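Local coordinates for flagellar hook protein FlgE (Caulobacter crescentus CB15, PDB 5AY6) that builds the flagellar hook, the curved segment that probably acts as a universal joint passing motor torque to the filament, at residues D49-V61 / A137-T149. Residues are numbered along the deposited sequence; the frame is centred on the assembly and turned at random.
Sequences DVVYSSTGIANPV and AEVVAGKLYDPST
An Asx turn at D146 meets the loop that leaves strand 45-53, at one end of a contact that also packs helix 137-140 on the antiparallel sheet of the FlgE third-domain family region. N59 N gives a nearly straight bond to D146 OD2 (2.9 Å, 168°), on the syn lone pair. D146 OD1 turns back to its own segment. It takes S148 N and T149 N from opposite faces of the carboxylate plane. Waters link OD2 to I57 O and to N59 ND2, while N59 OD1 takes the backbone N of E66. At D146, an alanine here would probably leave N59 N without its acceptor and set the 146-149 turn free to shift. Beside this site, P147 CG lies 3.4 Å from A58 N, and A58 CB touches S148 CB.

Nearer the strand, S54 OG donates to Y145 O (2.7 Å) from above the carbonyl plane. With OG anti to the backbone N (chi1 161°), the hydroxyl is carried to Y145 O. The same OG accepts G56 N in an ST turn. S54 OG and G56 CA lie at the edge of the Y145 ring, whose hydroxyl bonds E199. S54 O bonds Y197, so both segments also touch strand 195-202.

At the helix, V139 lies over one face of the Y52 ring, the two side chains crossing at about a right angle. V139 CB sits 3.5 Å from the ring centroid, 7° off the normal, a CH-pi contact. L144 CD1 packs on Y52 CB. V27 from strand 24-39 and V69 from strand 64-73 also touch Y52. E138 OE2 forms a salt bridge with K35 of strand 24-39. The Y52 hydroxyl is held by two waters: one donates to OH and accepts V139 N, and the other donates to E138 OE1 and lies 2.7 Å from Y52 OH, whose proton it accepts.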
loop_
_atom_site.group_PDB
_atom_site.type_symbol
_atom_site.label_atom_id
_atom_site.label_comp_id
_atom_site.label_asym_id
_atom_site.label_seq_id
_atom_site.Cartn_x
_atom_site.Cartn_y
_atom_site.Cartn_z
ATOM N N ASP A 49 7.060 22.101 0.173
ATOM C CA ASP A 49 6.602 20.981 -0.635
ATOM C C ASP A 49 5.582 20.205 0.180
ATOM O O ASP A 49 5.764 19.998 1.382
ATOM C CB ASP A 49 7.764 20.079 -1.057
ATOM C CG ASP A 49 8.531 20.631 -2.246
ATOM O OD1 ASP A 49 7.926 21.360 -3.058
ATOM O OD2 ASP A 49 9.737 20.327 -2.366
ATOM N N VAL A 50 4.498 19.799 -0.465
ATOM C CA VAL A 50 3.483 19.005 0.207
ATOM C C VAL A 50 3.406 17.635 -0.448
ATOM O O VAL A 50 3.164 17.522 -1.648
ATOM C CB VAL A 50 2.106 19.686 0.171
ATOM C CG1 VAL A 50 1.097 18.890 1.002
ATOM C CG2 VAL A 50 2.211 21.114 0.681
ATOM N N VAL A 51 3.624 16.594 0.343
ATOM C CA VAL A 51 3.630 15.241 -0.185
ATOM C C VAL A 51 2.562 14.395 0.493
ATOM O O VAL A 51 2.648 14.124 1.693
ATOM C CB VAL A 51 5.009 14.563 0.001
ATOM C CG1 VAL A 51 5.020 13.181 -0.644
ATOM C CG2 VAL A 51 6.122 15.435 -0.572
ATOM N N TYR A 52 1.551 14.000 -0.275
ATOM C CA TYR A 52 0.567 13.029 0.179
ATOM C C TYR A 52 1.068 11.630 -0.138
ATOM O O TYR A 52 1.531 11.380 -1.248
ATOM C CB TYR A 52 -0.785 13.239 -0.497
ATOM C CG TYR A 52 -1.469 14.553 -0.209
ATOM C CD1 TYR A 52 -2.209 14.734 0.953
ATOM C CD2 TYR A 52 -1.410 15.599 -1.118
ATOM C CE1 TYR A 52 -2.857 15.933 1.210
ATOM C CE2 TYR A 52 -2.054 16.800 -0.871
ATOM C CZ TYR A 52 -2.773 16.960 0.293
ATOM O OH TYR A 52 -3.412 18.152 0.538
ATOM N N SER A 53 0.969 10.722 0.827
ATOM C CA SER A 53 1.356 9.334 0.598
ATOM C C SER A 53 0.220 8.367 0.905
ATOM O O SER A 53 -0.564 8.580 1.830
ATOM C CB SER A 53 2.582 8.968 1.435
ATOM O OG SER A 53 3.728 9.650 0.961
ATOM N N SER A 54 0.142 7.300 0.120
ATOM C CA SER A 54 -0.806 6.229 0.374
ATOM C C SER A 54 -0.431 5.470 1.651
ATOM O O SER A 54 0.741 5.211 1.911
ATOM C CB SER A 54 -0.861 5.278 -0.822
ATOM O OG SER A 54 -1.422 4.032 -0.457
ATOM N N THR A 55 -1.438 5.131 2.448
ATOM C CA THR A 55 -1.230 4.377 3.678
ATOM C C THR A 55 -0.969 2.904 3.420
ATOM O O THR A 55 -0.524 2.185 4.313
ATOM C CB THR A 55 -2.450 4.469 4.596
ATOM O OG1 THR A 55 -3.596 3.979 3.888
ATOM C CG2 THR A 55 -2.693 5.906 5.030
ATOM N N GLY A 56 -1.281 2.445 2.211
ATOM C CA GLY A 56 -1.161 1.033 1.890
ATOM C C GLY A 56 -2.269 0.212 2.527
ATOM O O GLY A 56 -2.233 -1.016 2.514
ATOM N N ILE A 57 -3.259 0.910 3.079
ATOM C CA ILE A 57 -4.393 0.292 3.745
ATOM C C ILE A 57 -5.676 0.777 3.080
ATOM O O ILE A 57 -5.852 1.977 2.858
ATOM C CB ILE A 57 -4.416 0.627 5.247
ATOM C CG1 ILE A 57 -3.146 0.112 5.929
ATOM C CG2 ILE A 57 -5.653 0.033 5.914
ATOM C CD1 ILE A 57 -3.027 0.542 7.371
ATOM N N ALA A 58 -6.560 -0.158 2.758
ATOM C CA ALA A 58 -7.762 0.140 1.979
ATOM C C ALA A 58 -8.611 1.256 2.576
ATOM O O ALA A 58 -8.984 1.211 3.750
ATOM C CB ALA A 58 -8.602 -1.119 1.823
ATOM N N ASN A 59 -8.891 2.265 1.755
ATOM C CA ASN A 59 -9.868 3.296 2.078
ATOM C C ASN A 59 -11.246 2.857 1.577
ATOM O O ASN A 59 -11.347 2.140 0.583
ATOM C CB ASN A 59 -9.473 4.640 1.449
ATOM C CG ASN A 59 -8.416 5.383 2.250
ATOM O OD1 ASN A 59 -8.419 5.365 3.483
ATOM N ND2 ASN A 59 -7.511 6.057 1.547
ATOM N N PRO A 60 -12.320 3.291 2.251
ATOM C CA PRO A 60 -12.295 4.172 3.419
ATOM C C PRO A 60 -12.016 3.413 4.705
ATOM O O PRO A 60 -12.188 2.195 4.760
ATOM C CB PRO A 60 -13.701 4.771 3.429
ATOM C CG PRO A 60 -14.553 3.693 2.849
ATOM C CD PRO A 60 -13.699 2.988 1.821
ATOM N N VAL A 61 -11.566 4.141 5.719
ATOM C CA VAL A 61 -11.363 3.589 7.047
ATOM C C VAL A 61 -12.319 4.268 8.005
ATOM O O VAL A 61 -12.183 5.464 8.270
ATOM C CB VAL A 61 -9.920 3.788 7.543
ATOM C CG1 VAL A 61 -9.786 3.324 8.992
ATOM C CG2 VAL A 61 -8.936 3.056 6.637
ATOM N N ALA A 137 -9.368 17.785 -2.690
ATOM C CA ALA A 137 -9.150 17.970 -4.120
ATOM C C ALA A 137 -7.701 17.726 -4.540
ATOM O O ALA A 137 -7.442 17.077 -5.549
ATOM C CB ALA A 137 -9.578 19.363 -4.540
ATOM N N GLU A 138 -6.754 18.243 -3.767
ATOM C CA GLU A 138 -5.361 18.178 -4.192
ATOM C C GLU A 138 -4.774 16.779 -4.030
ATOM O O GLU A 138 -3.950 16.353 -4.844
ATOM C CB GLU A 138 -4.532 19.216 -3.435
ATOM C CG GLU A 138 -4.972 20.639 -3.766
ATOM C CD GLU A 138 -3.934 21.693 -3.438
ATOM O OE1 GLU A 138 -2.874 21.347 -2.879
ATOM O OE2 GLU A 138 -4.182 22.877 -3.746
ATOM N N VAL A 139 -5.206 16.050 -3.005
ATOM C CA VAL A 139 -4.745 14.679 -2.836
ATOM C C VAL A 139 -5.459 13.753 -3.825
ATOM O O VAL A 139 -4.855 12.812 -4.343
ATOM C CB VAL A 139 -4.940 14.168 -1.384
ATOM C CG1 VAL A 139 -6.408 14.206 -0.961
ATOM C CG2 VAL A 139 -4.377 12.760 -1.237
ATOM N N VAL A 140 -6.732 14.031 -4.100
ATOM C CA VAL A 140 -7.499 13.240 -5.059
ATOM C C VAL A 140 -6.872 13.352 -6.446
ATOM O O VAL A 140 -6.877 12.394 -7.218
ATOM C CB VAL A 140 -8.991 13.680 -5.095
ATOM C CG1 VAL A 140 -9.665 13.270 -6.396
ATOM C CG2 VAL A 140 -9.741 13.099 -3.900
ATOM N N ALA A 141 -6.292 14.511 -6.741
ATOM C CA ALA A 141 -5.638 14.729 -8.030
ATOM C C ALA A 141 -4.430 13.812 -8.218
ATOM O O ALA A 141 -4.041 13.511 -9.344
ATOM C CB ALA A 141 -5.220 16.186 -8.174
ATOM N N GLY A 142 -3.846 13.368 -7.111
ATOM C CA GLY A 142 -2.677 12.508 -7.157
ATOM C C GLY A 142 -2.961 11.067 -7.536
ATOM O O GLY A 142 -2.033 10.322 -7.861
ATOM N N LYS A 143 -4.238 10.681 -7.497
ATOM C CA LYS A 143 -4.671 9.314 -7.799
ATOM C C LYS A 143 -3.785 8.276 -7.111
ATOM O O LYS A 143 -3.123 7.471 -7.767
ATOM C CB LYS A 143 -4.687 9.084 -9.311
ATOM C CG LYS A 143 -5.608 10.045 -10.069
ATOM C CD LYS A 143 -5.673 9.696 -11.550
ATOM C CE LYS A 143 -6.275 10.832 -12.369
ATOM N NZ LYS A 143 -7.608 11.251 -11.852
ATOM N N LEU A 144 -3.768 8.312 -5.783
ATOM C CA LEU A 144 -2.847 7.485 -5.011
ATOM C C LEU A 144 -3.211 6.005 -4.979
ATOM O O LEU A 144 -4.376 5.624 -5.124
ATOM C CB LEU A 144 -2.748 8.006 -3.579
ATOM C CG LEU A 144 -2.046 9.358 -3.449
ATOM C CD1 LEU A 144 -2.038 9.813 -2.006
ATOM C CD2 LEU A 144 -0.635 9.240 -3.986
ATOM N N TYR A 145 -2.185 5.184 -4.783
ATOM C CA TYR A 145 -2.336 3.747 -4.600
ATOM C C TYR A 145 -3.328 3.400 -3.503
ATOM O O TYR A 145 -3.334 4.011 -2.428
ATOM C CB TYR A 145 -0.981 3.115 -4.268
ATOM C CG TYR A 145 -1.055 1.653 -3.882
ATOM C CD1 TYR A 145 -0.931 1.256 -2.555
ATOM C CD2 TYR A 145 -1.247 0.671 -4.843
ATOM C CE1 TYR A 145 -0.996 -0.082 -2.198
ATOM C CE2 TYR A 145 -1.309 -0.667 -4.498
ATOM C CZ TYR A 145 -1.187 -1.038 -3.179
ATOM O OH TYR A 145 -1.259 -2.369 -2.842
ATOM N N ASP A 146 -4.165 2.411 -3.790
ATOM C CA ASP A 146 -5.065 1.833 -2.801
ATOM C C ASP A 146 -5.172 0.339 -3.054
ATOM O O ASP A 146 -5.530 -0.074 -4.154
ATOM C CB ASP A 146 -6.444 2.474 -2.863
ATOM C CG ASP A 146 -7.332 2.026 -1.724
ATOM O OD1 ASP A 146 -7.818 0.874 -1.768
ATOM O OD2 ASP A 146 -7.529 2.820 -0.783
ATOM N N PRO A 147 -4.869 -0.481 -2.034
ATOM C CA PRO A 147 -4.848 -1.938 -2.199
ATOM C C PRO A 147 -6.200 -2.510 -2.616
ATOM O O PRO A 147 -6.258 -3.628 -3.132
ATOM C CB PRO A 147 -4.437 -2.451 -0.812
ATOM C CG PRO A 147 -4.699 -1.311 0.128
ATOM C CD PRO A 147 -4.491 -0.066 -0.672
ATOM N N SER A 148 -7.262 -1.740 -2.414
ATOM C CA SER A 148 -8.610 -2.186 -2.738
ATOM C C SER A 148 -9.177 -1.573 -4.020
ATOM O O SER A 148 -9.738 -2.287 -4.848
ATOM C CB SER A 148 -9.550 -1.878 -1.572
ATOM O OG SER A 148 -10.902 -2.039 -1.957
ATOM N N THR A 149 -9.031 -0.260 -4.191
ATOM C CA THR A 149 -9.718 0.430 -5.282
ATOM C C THR A 149 -8.796 0.965 -6.373
ATOM O O THR A 149 -9.264 1.407 -7.419
ATOM C CB THR A 149 -10.558 1.610 -4.751
ATOM O OG1 THR A 149 -9.711 2.524 -4.045
ATOM C CG2 THR A 149 -11.652 1.108 -3.814
HETATM O O HOH W 1 -5.983 17.841 -0.670
HETATM O O HOH W 2 -2.073 20.061 -0.849
HETATM O O HOH W 3 -5.076 3.416 0.692
HETATM O O HOH W 4 -7.376 5.608 -1.070
HETATM O O HOH W 5 -10.511 3.433 -1.607
HETATM O O HOH W 6 -12.314 -0.234 -0.932
#